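Local structure of DNA repair protein XRCC1 (Mus musculus, 3PC6) at residues V46-T51 with L87-Y92; P57-A62 with L69-P74. The protein acts, with this second BRCT domain as one part, as a scaffold in DNA single-strand break repair that assembles repair complexes and binds poly-ADP-ribose chains. All blocks are in the same frame, centred on the assembly; numbering follows the deposited sequence. Where two conformers were deposited one is given.

Contact 1 (V46-T51 with L87-Y92); sequences VQFVIT and LPHQLY
F48 and H89 form the nearest CA pair across the two segments, 8.8 Å apart, and no hydrogen bond joins the segments. F48 begins strand 48-51, whereas H89 opens a 3-10 segment, 89-91, in the loop that follows helix 75-83. That turn is held by the backbone bond from Y92 N to H89 O, 2.8 Å long. The gap is bridged by side chains alone, the CB atoms of F48 and H89 both pointing toward the other segment.

The contact is a T-shaped aromatic pair in which the edge of F48 meets a face of H89. The ring centroids of F48 and H89 lie 5.4 Å apart, with their planes at 66°. F48 touches through one corner, CE2, which lies 3.6 Å from H89 CD2 and 3.9 Å from H89 CG. With H89 CG between its backbone N and carbonyl carbon (chi1 58°), the imidazole is turned to present a face to F48. Q90 OE1 stands over the centre of the imidazole, 3.5 Å above its plane. W76 of helix 75-83 meets the F48 ring and touches the H89 side chain, which places the pair beside that helix.

With 80 Å² buried in all, the chemistry is that of a small surface contact, a C-H edge set against a pi face, and the imidazole nitrogens make no hydrogen bond across it.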
loop_
_atom_site.group_PDB
_atom_site.type_symbol
_atom_site.label_atom_id
_atom_site.label_comp_id
_atom_site.label_asym_id
_atom_site.label_seq_id
_atom_site.Cartn_x
_atom_site.Cartn_y
_atom_site.Cartn_z
ATOM N N VAL B 46 -8.124 14.672 0.778
ATOM C CA VAL B 46 -8.984 13.531 1.101
ATOM C C VAL B 46 -10.384 13.648 0.467
ATOM O O VAL B 46 -11.025 14.697 0.534
ATOM C CB VAL B 46 -9.110 13.333 2.630
ATOM C CG1 VAL B 46 -10.106 12.212 2.959
ATOM C CG2 VAL B 46 -7.739 13.039 3.237
ATOM N N GLN B 47 -10.837 12.559 -0.152
ATOM C CA GLN B 47 -12.153 12.494 -0.756
ATOM C C GLN B 47 -13.059 11.443 -0.100
ATOM O O GLN B 47 -14.276 11.641 -0.011
ATOM C CB GLN B 47 -12.018 12.238 -2.257
ATOM C CG GLN B 47 -11.215 13.324 -2.971
ATOM C CD GLN B 47 -10.782 12.922 -4.372
ATOM O OE1 GLN B 47 -10.452 11.766 -4.620
ATOM N NE2 GLN B 47 -10.780 13.880 -5.293
ATOM N N PHE B 48 -12.462 10.339 0.357
ATOM C CA PHE B 48 -13.201 9.242 0.977
ATOM C C PHE B 48 -12.627 8.880 2.341
ATOM O O PHE B 48 -11.452 8.558 2.462
ATOM C CB PHE B 48 -13.193 7.996 0.081
ATOM C CG PHE B 48 -13.754 8.254 -1.276
ATOM C CD1 PHE B 48 -12.920 8.571 -2.333
ATOM C CD2 PHE B 48 -15.133 8.255 -1.479
ATOM C CE1 PHE B 48 -13.444 8.856 -3.591
ATOM C CE2 PHE B 48 -15.668 8.534 -2.740
ATOM C CZ PHE B 48 -14.822 8.841 -3.795
ATOM N N VAL B 49 -13.477 8.953 3.354
ATOM C CA VAL B 49 -13.148 8.510 4.708
ATOM C C VAL B 49 -13.778 7.133 4.909
ATOM O O VAL B 49 -15.008 6.991 4.872
ATOM C CB VAL B 49 -13.705 9.507 5.737
ATOM C CG1 VAL B 49 -13.479 9.012 7.165
ATOM C CG2 VAL B 49 -13.071 10.882 5.520
ATOM N N ILE B 50 -12.937 6.116 5.069
ATOM C CA ILE B 50 -13.407 4.745 5.246
ATOM C C ILE B 50 -13.455 4.426 6.728
ATOM O O ILE B 50 -12.458 4.587 7.428
ATOM C CB ILE B 50 -12.483 3.728 4.558
ATOM C CG1 ILE B 50 -12.217 4.128 3.102
ATOM C CG2 ILE B 50 -13.056 2.319 4.682
ATOM C CD1 ILE B 50 -13.468 4.258 2.214
ATOM N N THR B 51 -14.619 3.999 7.210
ATOM C CA THR B 51 -14.804 3.755 8.638
ATOM C C THR B 51 -15.718 2.563 8.925
ATOM O O THR B 51 -16.759 2.409 8.294
ATOM C CB THR B 51 -15.366 5.000 9.357
ATOM O OG1 THR B 51 -15.709 4.663 10.708
ATOM C CG2 THR B 51 -16.606 5.541 8.641
ATOM N N LEU B 87 -17.536 0.813 -7.886
ATOM C CA LEU B 87 -18.950 0.893 -7.523
ATOM C C LEU B 87 -19.269 2.250 -6.882
ATOM O O LEU B 87 -18.371 2.928 -6.372
ATOM C CB LEU B 87 -19.315 -0.255 -6.581
ATOM C CG LEU B 87 -18.923 -1.647 -7.085
ATOM C CD1 LEU B 87 -19.026 -2.691 -5.978
ATOM C CD2 LEU B 87 -19.781 -2.033 -8.280
ATOM N N PRO B 88 -20.551 2.662 -6.912
ATOM C CA PRO B 88 -20.936 3.924 -6.264
ATOM C C PRO B 88 -20.817 3.831 -4.744
ATOM O O PRO B 88 -21.381 2.910 -4.142
ATOM C CB PRO B 88 -22.415 4.097 -6.656
ATOM C CG PRO B 88 -22.659 3.125 -7.783
ATOM C CD PRO B 88 -21.689 2.002 -7.579
ATOM N N HIS B 89 -20.103 4.774 -4.135
ATOM C CA HIS B 89 -19.879 4.753 -2.683
ATOM C C HIS B 89 -21.176 4.973 -1.918
ATOM O O HIS B 89 -21.302 4.571 -0.760
ATOM C CB HIS B 89 -18.881 5.828 -2.275
ATOM C CG HIS B 89 -19.292 7.216 -2.662
ATOM N ND1 HIS B 89 -20.012 8.042 -1.825
ATOM C CD2 HIS B 89 -19.092 7.917 -3.802
ATOM C CE1 HIS B 89 -20.228 9.198 -2.428
ATOM N NE2 HIS B 89 -19.685 9.145 -3.630
ATOM N N GLN B 90 -22.140 5.619 -2.563
ATOM C CA GLN B 90 -23.416 5.920 -1.906
ATOM C C GLN B 90 -24.113 4.676 -1.361
ATOM O O GLN B 90 -24.825 4.743 -0.356
ATOM C CB GLN B 90 -24.366 6.677 -2.850
ATOM C CG GLN B 90 -23.915 8.082 -3.210
ATOM C CD GLN B 90 -23.087 8.104 -4.472
ATOM O OE1 GLN B 90 -22.421 7.119 -4.808
ATOM N NE2 GLN B 90 -23.114 9.227 -5.183
ATOM N N LEU B 91 -23.892 3.549 -2.029
ATOM C CA LEU B 91 -24.486 2.275 -1.635
ATOM C C LEU B 91 -23.922 1.767 -0.312
ATOM O O LEU B 91 -24.444 0.812 0.264
ATOM C CB LEU B 91 -24.250 1.224 -2.725
ATOM C CG LEU B 91 -24.981 1.443 -4.050
ATOM C CD1 LEU B 91 -24.421 0.533 -5.138
ATOM C CD2 LEU B 91 -26.474 1.215 -3.861
ATOM N N TYR B 92 -22.856 2.412 0.156
ATOM C CA TYR B 92 -22.153 1.997 1.368
ATOM C C TYR B 92 -21.888 3.183 2.285
ATOM O O TYR B 92 -21.000 3.141 3.142
ATOM C CB TYR B 92 -20.817 1.337 0.976
ATOM C CG TYR B 92 -20.980 0.208 -0.015
ATOM C CD1 TYR B 92 -21.275 -1.081 0.418
ATOM C CD2 TYR B 92 -20.851 0.427 -1.383
ATOM C CE1 TYR B 92 -21.438 -2.121 -0.482
ATOM C CE2 TYR B 92 -21.014 -0.608 -2.290
ATOM C CZ TYR B 92 -21.309 -1.882 -1.827
ATOM O OH TYR B 92 -21.468 -2.928 -2.706
#

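Contact 2 (P57-A62 with L69-P74); sequences PNFEEA and LAFVRP
F59 and F71 form an offset stack, the aromatic part of this contact. The ring centroids of F59 and F71 are 4.5 Å apart and the planes are inclined by 30°, so the rings overlap without lying flat on one another. F71 CE2 is the probe: it stands over one face of F59, displaced toward the rim, 3.3 Å from F59 CG and 3.7 Å from F59 CB. Its neighbour F71 CD2 lies near the CD2-CE2 side of that ring, 3.6 Å from F59 CD2. The two side chains run past each other in opposite directions; chi1 of -74° at F59 and -57° at F71 sets each CG anti to its carbonyl carbon and helps bring the rings into overlap. Edge-to-face partners extend the cluster: W55 meets both rings, and Y16 meets F59.

These residues belong to the beta-alpha-beta unit made by strand 48-51, helix 59-65 and strand 70-72, whose two strands are neighbours in the parallel sheet of the BRCT domain; the stack lays helix 59-65 against strand 70-72. Replacing F59 by an alanine would probably deprive F71 of its stacking surface and open a gap between helix and strand.

The aliphatic part is smaller. A62, three residues after F59, directs its CB toward L69, and the methyl L69 CD1 meets A62 CB at 3.7 Å. V49 of the neighbouring strand touches L69 and F71 alike, while L63 of the helix packs on both.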
loop_
_atom_site.group_PDB
_atom_site.type_symbol
_atom_site.label_atom_id
_atom_site.label_comp_id
_atom_site.label_asym_id
_atom_site.label_seq_id
_atom_site.Cartn_x
_atom_site.Cartn_y
_atom_site.Cartn_z
ATOM N N PRO B 57 -18.815 12.491 15.669
ATOM C CA PRO B 57 -19.312 13.871 15.629
ATOM C C PRO B 57 -18.273 14.868 15.122
ATOM O O PRO B 57 -18.645 15.928 14.623
ATOM C CB PRO B 57 -19.672 14.168 17.097
ATOM C CG PRO B 57 -19.933 12.841 17.701
ATOM C CD PRO B 57 -19.027 11.861 16.988
ATOM N N ASN B 58 -16.993 14.538 15.259
ATOM C CA ASN B 58 -15.930 15.410 14.766
ATOM C C ASN B 58 -15.857 15.464 13.239
ATOM O O ASN B 58 -15.199 16.342 12.677
ATOM C CB ASN B 58 -14.574 14.996 15.343
ATOM C CG ASN B 58 -14.501 15.186 16.847
ATOM O OD1 ASN B 58 -15.269 15.954 17.425
ATOM N ND2 ASN B 58 -13.576 14.484 17.486
ATOM N N PHE B 59 -16.528 14.528 12.572
ATOM C CA PHE B 59 -16.597 14.537 11.112
ATOM C C PHE B 59 -17.246 15.855 10.663
ATOM O O PHE B 59 -17.005 16.339 9.559
ATOM C CB PHE B 59 -17.417 13.362 10.572
ATOM C CG PHE B 59 -16.718 12.031 10.642
ATOM C CD1 PHE B 59 -15.336 11.949 10.798
ATOM C CD2 PHE B 59 -17.449 10.852 10.517
ATOM C CE1 PHE B 59 -14.705 10.710 10.852
ATOM C CE2 PHE B 59 -16.832 9.618 10.566
ATOM C CZ PHE B 59 -15.457 9.543 10.738
ATOM N N GLU B 60 -18.070 16.437 11.525
ATOM C CA GLU B 60 -18.699 17.704 11.187
ATOM C C GLU B 60 -17.648 18.804 10.985
ATOM O O GLU B 60 -17.790 19.644 10.099
ATOM C CB GLU B 60 -19.746 18.123 12.226
ATOM C CG GLU B 60 -20.565 19.324 11.750
ATOM C CD GLU B 60 -21.692 19.719 12.694
ATOM O OE1 GLU B 60 -21.981 18.969 13.654
ATOM O OE2 GLU B 60 -22.296 20.791 12.465
ATOM N N GLU B 61 -16.589 18.789 11.793
ATOM C CA GLU B 61 -15.511 19.765 11.628
ATOM C C GLU B 61 -14.697 19.466 10.374
ATOM O O GLU B 61 -14.244 20.373 9.679
ATOM C CB GLU B 61 -14.595 19.812 12.861
ATOM C CG GLU B 61 -15.311 20.081 14.172
ATOM C CD GLU B 61 -16.139 21.360 14.165
ATOM O OE1 GLU B 61 -17.134 21.415 14.918
ATOM O OE2 GLU B 61 -15.808 22.306 13.414
ATOM N N ALA B 62 -14.502 18.186 10.084
ATOM C CA ALA B 62 -13.810 17.808 8.865
ATOM C C ALA B 62 -14.577 18.360 7.660
ATOM O O ALA B 62 -13.982 18.800 6.672
ATOM C CB ALA B 62 -13.692 16.302 8.776
ATOM N N LEU B 69 -16.180 15.746 1.197
ATOM C CA LEU B 69 -15.902 14.447 1.815
ATOM C C LEU B 69 -17.069 13.479 1.699
ATOM O O LEU B 69 -18.233 13.868 1.840
ATOM C CB LEU B 69 -15.582 14.631 3.306
ATOM C CG LEU B 69 -14.203 15.126 3.716
ATOM C CD1 LEU B 69 -14.152 15.298 5.230
ATOM C CD2 LEU B 69 -13.129 14.132 3.246
ATOM N N ALA B 70 -16.749 12.216 1.453
ATOM C CA ALA B 70 -17.730 11.138 1.509
ATOM C C ALA B 70 -17.280 10.138 2.560
ATOM O O ALA B 70 -16.102 9.784 2.615
ATOM C CB ALA B 70 -17.835 10.455 0.169
ATOM N N PHE B 71 -18.218 9.680 3.381
ATOM C CA PHE B 71 -17.919 8.700 4.432
ATOM C C PHE B 71 -18.506 7.357 4.027
ATOM O O PHE B 71 -19.691 7.277 3.672
ATOM C CB PHE B 71 -18.505 9.193 5.760
ATOM C CG PHE B 71 -17.986 10.553 6.158
ATOM C CD1 PHE B 71 -18.563 11.703 5.661
ATOM C CD2 PHE B 71 -16.871 10.666 6.979
ATOM C CE1 PHE B 71 -18.068 12.950 6.004
ATOM C CE2 PHE B 71 -16.363 11.908 7.319
ATOM C CZ PHE B 71 -16.965 13.050 6.827
ATOM N N VAL B 72 -17.682 6.309 4.057
ATOM C CA VAL B 72 -18.060 5.030 3.452
ATOM C C VAL B 72 -17.599 3.830 4.274
ATOM O O VAL B 72 -16.547 3.883 4.909
ATOM C CB VAL B 72 -17.424 4.883 2.063
ATOM C CG1 VAL B 72 -18.123 3.779 1.264
ATOM C CG2 VAL B 72 -17.446 6.201 1.323
ATOM N N ARG B 73 -18.384 2.751 4.234
ATOM C CA ARG B 73 -18.030 1.476 4.875
ATOM C C ARG B 73 -16.949 0.712 4.098
ATOM O O ARG B 73 -16.898 0.772 2.879
ATOM C CB ARG B 73 -19.276 0.588 5.011
ATOM C CG ARG B 73 -20.354 1.152 5.975
ATOM C CD ARG B 73 -19.743 1.382 7.344
ATOM N NE ARG B 73 -20.725 1.776 8.353
ATOM C CZ ARG B 73 -20.408 2.347 9.507
ATOM N NH1 ARG B 73 -19.135 2.601 9.789
ATOM N NH2 ARG B 73 -21.362 2.682 10.375
ATOM N N PRO B 74 -16.091 -0.035 4.811
ATOM C CA PRO B 74 -15.048 -0.789 4.094
ATOM C C PRO B 74 -15.605 -1.809 3.085
ATOM O O PRO B 74 -14.908 -2.151 2.128
ATOM C CB PRO B 74 -14.252 -1.473 5.212
ATOM C CG PRO B 74 -15.060 -1.313 6.470
ATOM C CD PRO B 74 -15.956 -0.117 6.274
#

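In the fold
Contacts 1 and 2 have centres about 9 Å apart and share one parallel sheet of the BRCT domain, in which strands 48-51 and 70-72 are neighbours. Along the chain the segments run 46-51, 57-62, 69-74 and 87-92, so contact 2 is nested inside the loop that contact 1 closes. V49 N lies 2.9 Å from A70 O between the strands, and the side-chain atom R73 NH1 lies 2.8 Å from T51 O, both probable hydrogen bonds. Contact 1 brings the loop after helix 75-83 against the sheet, and contact 2 seats helix 59-65 on it, which places both within one compact module of the scaffold protein.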